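Local atomic coordinates of bifunctional purine biosynthetic protein ADE5,7 (PDB entry 7LVO), a protein that catalyses the second and fifth steps of de novo purine biosynthesis, this chain being the N-terminal GAR synthetase part that joins phosphoribosylamine to glycine using ATP. Residues Lys295-Leu298 with Glu299-Lys303; Phe246-Gly249 with Tyr250-Val253. One frame throughout, in Å; residues are numbered along the deposited sequence.

Going from the N terminus, interaction 2 comes first. It closes the short hairpin turn between strands 240-248 and 252-254, at one margin of a four-stranded antiparallel sheet. Interaction 1 follows some forty residues later, within helix 287-307, where it spans a single turn at a proline. The two are in series: neither encloses nor crosses the other. The centres of interactions 1 and 2 are about 10 Å apart, and the two touch. The helix lies against the hairpin through L298 and I302. I302 CD1 packs 3.4 Å from S247 OG, and I302 CG1 lies 3.6 Å from I252 CD1. Together they tie a helix to its sheet inside the ATP-grasp region.

Interaction 1. Residues Lys295-Leu298 with Glu299-Lys303; sequences KDVL and EPTIK
A proline-kinked turn of helix 287-307 brings V297 against T301 and K295 against P300. The nitrogen of P300 carries no hydrogen, so it makes no bond to the preceding turn. The backbone widens into a pi-type turn at 295-298. P300 CD then packs 3.2 Å from K295 O. The next turn is held at V297 O, which takes two bonds from T301. T301 N reaches V297 O at 2.7 Å. T301 OG1 comes to V297 O at 2.6 Å, from 46° above the carbonyl plane. A chi1 of -66° sets this hydroxyl beside its own backbone N, near that carbonyl. The hydroxyl also bonds to Y332 OH, which links the helix to strand 326-333. The i to i-4 pattern resumes with T301 N and continues with I302 N to L298 O at 2.9 Å. K295 and E299 run side by side. K295 CD lies 3.3 Å from E299 OE1, but K295 NZ is 5.2 Å from that oxygen, without an ion pair. K295 NZ makes a long, weak ion pair with E291. D296 forms a salt bridge with R292. A threonine hydroxyl bonded to the carbonyl four residues back is common in alpha helices; here it sits next to a proline kink.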
loop_
_atom_site.group_PDB
_atom_site.type_symbol
_atom_site.label_atom_id
_atom_site.label_comp_id
_atom_site.label_asym_id
_atom_site.label_seq_id
_atom_site.Cartn_x
_atom_site.Cartn_y
_atom_site.Cartn_z
ATOM N N LYS A 295 12.225 -0.952 16.755
ATOM C CA LYS A 295 13.173 -0.125 17.496
ATOM C C LYS A 295 14.215 0.529 16.594
ATOM O O LYS A 295 14.701 1.617 16.911
ATOM C CB LYS A 295 13.883 -0.960 18.564
ATOM C CG LYS A 295 12.993 -1.406 19.714
ATOM C CD LYS A 295 12.386 -0.214 20.445
ATOM C CE LYS A 295 11.899 -0.600 21.831
ATOM N NZ LYS A 295 13.033 -0.924 22.743
ATOM N N ASP A 296 14.581 -0.113 15.491
ATOM C CA ASP A 296 15.655 0.376 14.642
ATOM C C ASP A 296 15.172 1.134 13.414
ATOM O O ASP A 296 15.987 1.806 12.770
ATOM C CB ASP A 296 16.538 -0.794 14.186
ATOM C CG ASP A 296 17.103 -1.586 15.350
ATOM O OD1 ASP A 296 16.879 -1.177 16.512
ATOM O OD2 ASP A 296 17.762 -2.616 15.103
ATOM N N VAL A 297 13.885 1.044 13.071
ATOM C CA VAL A 297 13.379 1.683 11.859
ATOM C C VAL A 297 12.152 2.535 12.161
ATOM O O VAL A 297 12.166 3.755 11.967
ATOM C CB VAL A 297 13.051 0.624 10.784
ATOM C CG1 VAL A 297 12.385 1.263 9.579
ATOM C CG2 VAL A 297 14.313 -0.127 10.376
ATOM N N LEU A 298 11.074 1.899 12.623
ATOM C CA LEU A 298 9.797 2.601 12.748
ATOM C C LEU A 298 9.902 3.788 13.700
ATOM O O LEU A 298 9.572 4.921 13.343
ATOM C CB LEU A 298 8.718 1.623 13.219
ATOM C CG LEU A 298 8.028 0.808 12.122
ATOM C CD1 LEU A 298 9.036 0.057 11.276
ATOM C CD2 LEU A 298 7.016 -0.153 12.743
ATOM N N GLU A 299 10.353 3.546 14.928
ATOM C CA GLU A 299 10.432 4.643 15.893
ATOM C C GLU A 299 11.485 5.665 15.491
ATOM O O GLU A 299 11.202 6.877 15.557
ATOM C CB GLU A 299 10.681 4.081 17.298
ATOM C CG GLU A 299 9.461 3.373 17.877
ATOM C CD GLU A 299 9.737 2.676 19.195
ATOM O OE1 GLU A 299 10.919 2.575 19.585
ATOM O OE2 GLU A 299 8.767 2.223 19.834
ATOM N N PRO A 300 12.695 5.277 15.083
ATOM C CA PRO A 300 13.625 6.286 14.545
ATOM C C PRO A 300 13.070 7.032 13.346
ATOM O O PRO A 300 13.409 8.206 13.140
ATOM C CB PRO A 300 14.865 5.461 14.172
ATOM C CG PRO A 300 14.807 4.277 15.078
ATOM C CD PRO A 300 13.337 3.961 15.258
ATOM N N THR A 301 12.224 6.386 12.539
ATOM C CA THR A 301 11.620 7.080 11.408
ATOM C C THR A 301 10.641 8.149 11.884
ATOM O O THR A 301 10.700 9.299 11.435
ATOM C CB THR A 301 10.918 6.081 10.485
ATOM O OG1 THR A 301 11.885 5.212 9.876
ATOM C CG2 THR A 301 10.146 6.806 9.398
ATOM N N ILE A 302 9.732 7.785 12.793
ATOM C CA ILE A 302 8.739 8.741 13.276
ATOM C C ILE A 302 9.417 9.882 14.016
ATOM O O ILE A 302 9.069 11.055 13.827
ATOM C CB ILE A 302 7.697 8.031 14.159
ATOM C CG1 ILE A 302 6.927 6.996 13.345
ATOM C CG2 ILE A 302 6.746 9.045 14.788
ATOM C CD1 ILE A 302 6.218 7.554 12.128
ATOM N N LYS A 303 10.392 9.562 14.874
ATOM C CA LYS A 303 11.131 10.612 15.570
ATOM C C LYS A 303 11.910 11.473 14.585
ATOM O O LYS A 303 11.952 12.704 14.713
ATOM C CB LYS A 303 12.077 9.995 16.607
ATOM C CG LYS A 303 12.835 11.021 17.433
ATOM C CD LYS A 303 13.970 10.383 18.226
ATOM C CE LYS A 303 13.455 9.382 19.250
ATOM N NZ LYS A 303 14.564 8.825 20.078
#

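Interaction 2. Residues Phe246-Gly249 with Tyr250-Val253; sequences FSDG and YTIV
F246 pairs with V253, and S247 with I252, in a tight antiparallel beta hairpin whose turn is at G249 and Y250. F246-V253 is the hydrogen-bonded pair. F246 N donates to V253 O at 2.9 Å, and V253 N donates to F246 O at 2.8 Å. S247-I252 is the non-hydrogen-bonded pair. Here the backbones run close, and CA-H...O contacts accompany the pairing: I252 CA is 3.0 Å from F246 O and S247 CA is 3.3 Å from T251 O.

Toward the turn, D248 N bonds to T251 O. T251 N does not return a bond to D248 O but turns to D248 OD1. Y250 N bonds to the same oxygen, D248 OD1, at 2.9 Å, which closes an Asx turn. The two donors come from opposite faces of the carboxylate plane, a grip that should hold the group's rotation. A chi1 of 75° places the carboxylate between its own N and carbonyl carbon, curled back over the turn. OD2 has a separate partner, L366 N. G249 has a positive phi (96°) that suits a residue without a side chain, since the carbonyl O of D248 crowds the place where a CB would sit.

The strand end is the packed part. The F246 ring is buried against V357, L358 and C361 of helix 354-362. On the other face of the sheet, S247 and I252 meet helix 287-307. S247 OG is bonded to F312 O. The open side is at Y250, which is exposed and whose ring leads away from the hairpin, although its side chain touches R306, whose NH1 also binds G249 O. D248 and G249 beside it are buried. There T251 N reaches D248 OD1 at 2.6 Å, on the syn side of the carboxylate and 27° out of its plane.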
loop_
_atom_site.group_PDB
_atom_site.type_symbol
_atom_site.label_atom_id
_atom_site.label_comp_id
_atom_site.label_asym_id
_atom_site.label_seq_id
_atom_site.Cartn_x
_atom_site.Cartn_y
_atom_site.Cartn_z
ATOM N N PHE A 246 0.125 2.398 12.201
ATOM C CA PHE A 246 -0.574 3.668 12.346
ATOM C C PHE A 246 0.306 4.661 13.087
ATOM O O PHE A 246 1.015 4.297 14.027
ATOM C CB PHE A 246 -1.888 3.476 13.105
ATOM C CG PHE A 246 -2.859 2.560 12.421
ATOM C CD1 PHE A 246 -3.748 3.044 11.482
ATOM C CD2 PHE A 246 -2.886 1.202 12.728
ATOM C CE1 PHE A 246 -4.647 2.194 10.851
ATOM C CE2 PHE A 246 -3.770 0.353 12.102
ATOM C CZ PHE A 246 -4.664 0.851 11.164
ATOM N N SER A 247 0.237 5.929 12.678
ATOM C CA SER A 247 1.068 6.971 13.267
ATOM C C SER A 247 0.276 8.256 13.414
ATOM O O SER A 247 -0.459 8.650 12.501
ATOM C CB SER A 247 2.314 7.243 12.413
ATOM O OG SER A 247 3.032 8.353 12.896
ATOM N N ASP A 248 0.433 8.908 14.565
ATOM C CA ASP A 248 -0.138 10.230 14.792
ATOM C C ASP A 248 0.937 11.305 14.936
ATOM O O ASP A 248 0.653 12.399 15.436
ATOM C CB ASP A 248 -1.054 10.209 16.015
ATOM C CG ASP A 248 -0.291 10.171 17.333
ATOM O OD1 ASP A 248 0.962 10.080 17.333
ATOM O OD2 ASP A 248 -0.959 10.236 18.387
ATOM N N GLY A 249 2.167 11.011 14.500
ATOM C CA GLY A 249 3.285 11.910 14.606
ATOM C C GLY A 249 4.161 11.656 15.818
ATOM O O GLY A 249 5.352 11.982 15.793
ATOM N N TYR A 250 3.581 11.114 16.883
ATOM C CA TYR A 250 4.318 10.707 18.073
ATOM C C TYR A 250 4.165 9.215 18.328
ATOM O O TYR A 250 5.165 8.490 18.376
ATOM C CB TYR A 250 3.838 11.499 19.301
ATOM C CG TYR A 250 4.565 12.801 19.551
ATOM C CD1 TYR A 250 5.810 12.815 20.154
ATOM C CD2 TYR A 250 3.986 14.025 19.203
ATOM C CE1 TYR A 250 6.482 14.011 20.395
ATOM C CE2 TYR A 250 4.639 15.217 19.435
ATOM C CZ TYR A 250 5.885 15.208 20.038
ATOM O OH TYR A 250 6.534 16.387 20.273
ATOM N N THR A 251 2.935 8.741 18.485
ATOM C CA THR A 251 2.665 7.335 18.710
ATOM C C THR A 251 2.610 6.588 17.382
ATOM O O THR A 251 2.082 7.097 16.389
ATOM C CB THR A 251 1.342 7.170 19.458
ATOM O OG1 THR A 251 1.411 7.869 20.710
ATOM C CG2 THR A 251 1.035 5.695 19.697
ATOM N N ILE A 252 3.173 5.384 17.365
ATOM C CA ILE A 252 3.123 4.511 16.193
ATOM C C ILE A 252 2.747 3.113 16.663
ATOM O O ILE A 252 3.406 2.554 17.549
ATOM C CB ILE A 252 4.456 4.500 15.426
ATOM C CG1 ILE A 252 4.355 3.558 14.222
ATOM C CG2 ILE A 252 5.606 4.112 16.337
ATOM C CD1 ILE A 252 5.452 3.753 13.192
ATOM N N VAL A 253 1.684 2.559 16.081
ATOM C CA VAL A 253 1.165 1.249 16.467
ATOM C C VAL A 253 1.262 0.302 15.276
ATOM O O VAL A 253 0.504 0.448 14.308
ATOM C CB VAL A 253 -0.285 1.350 16.965
ATOM C CG1 VAL A 253 -0.830 -0.023 17.325
ATOM C CG2 VAL A 253 -0.377 2.297 18.171
#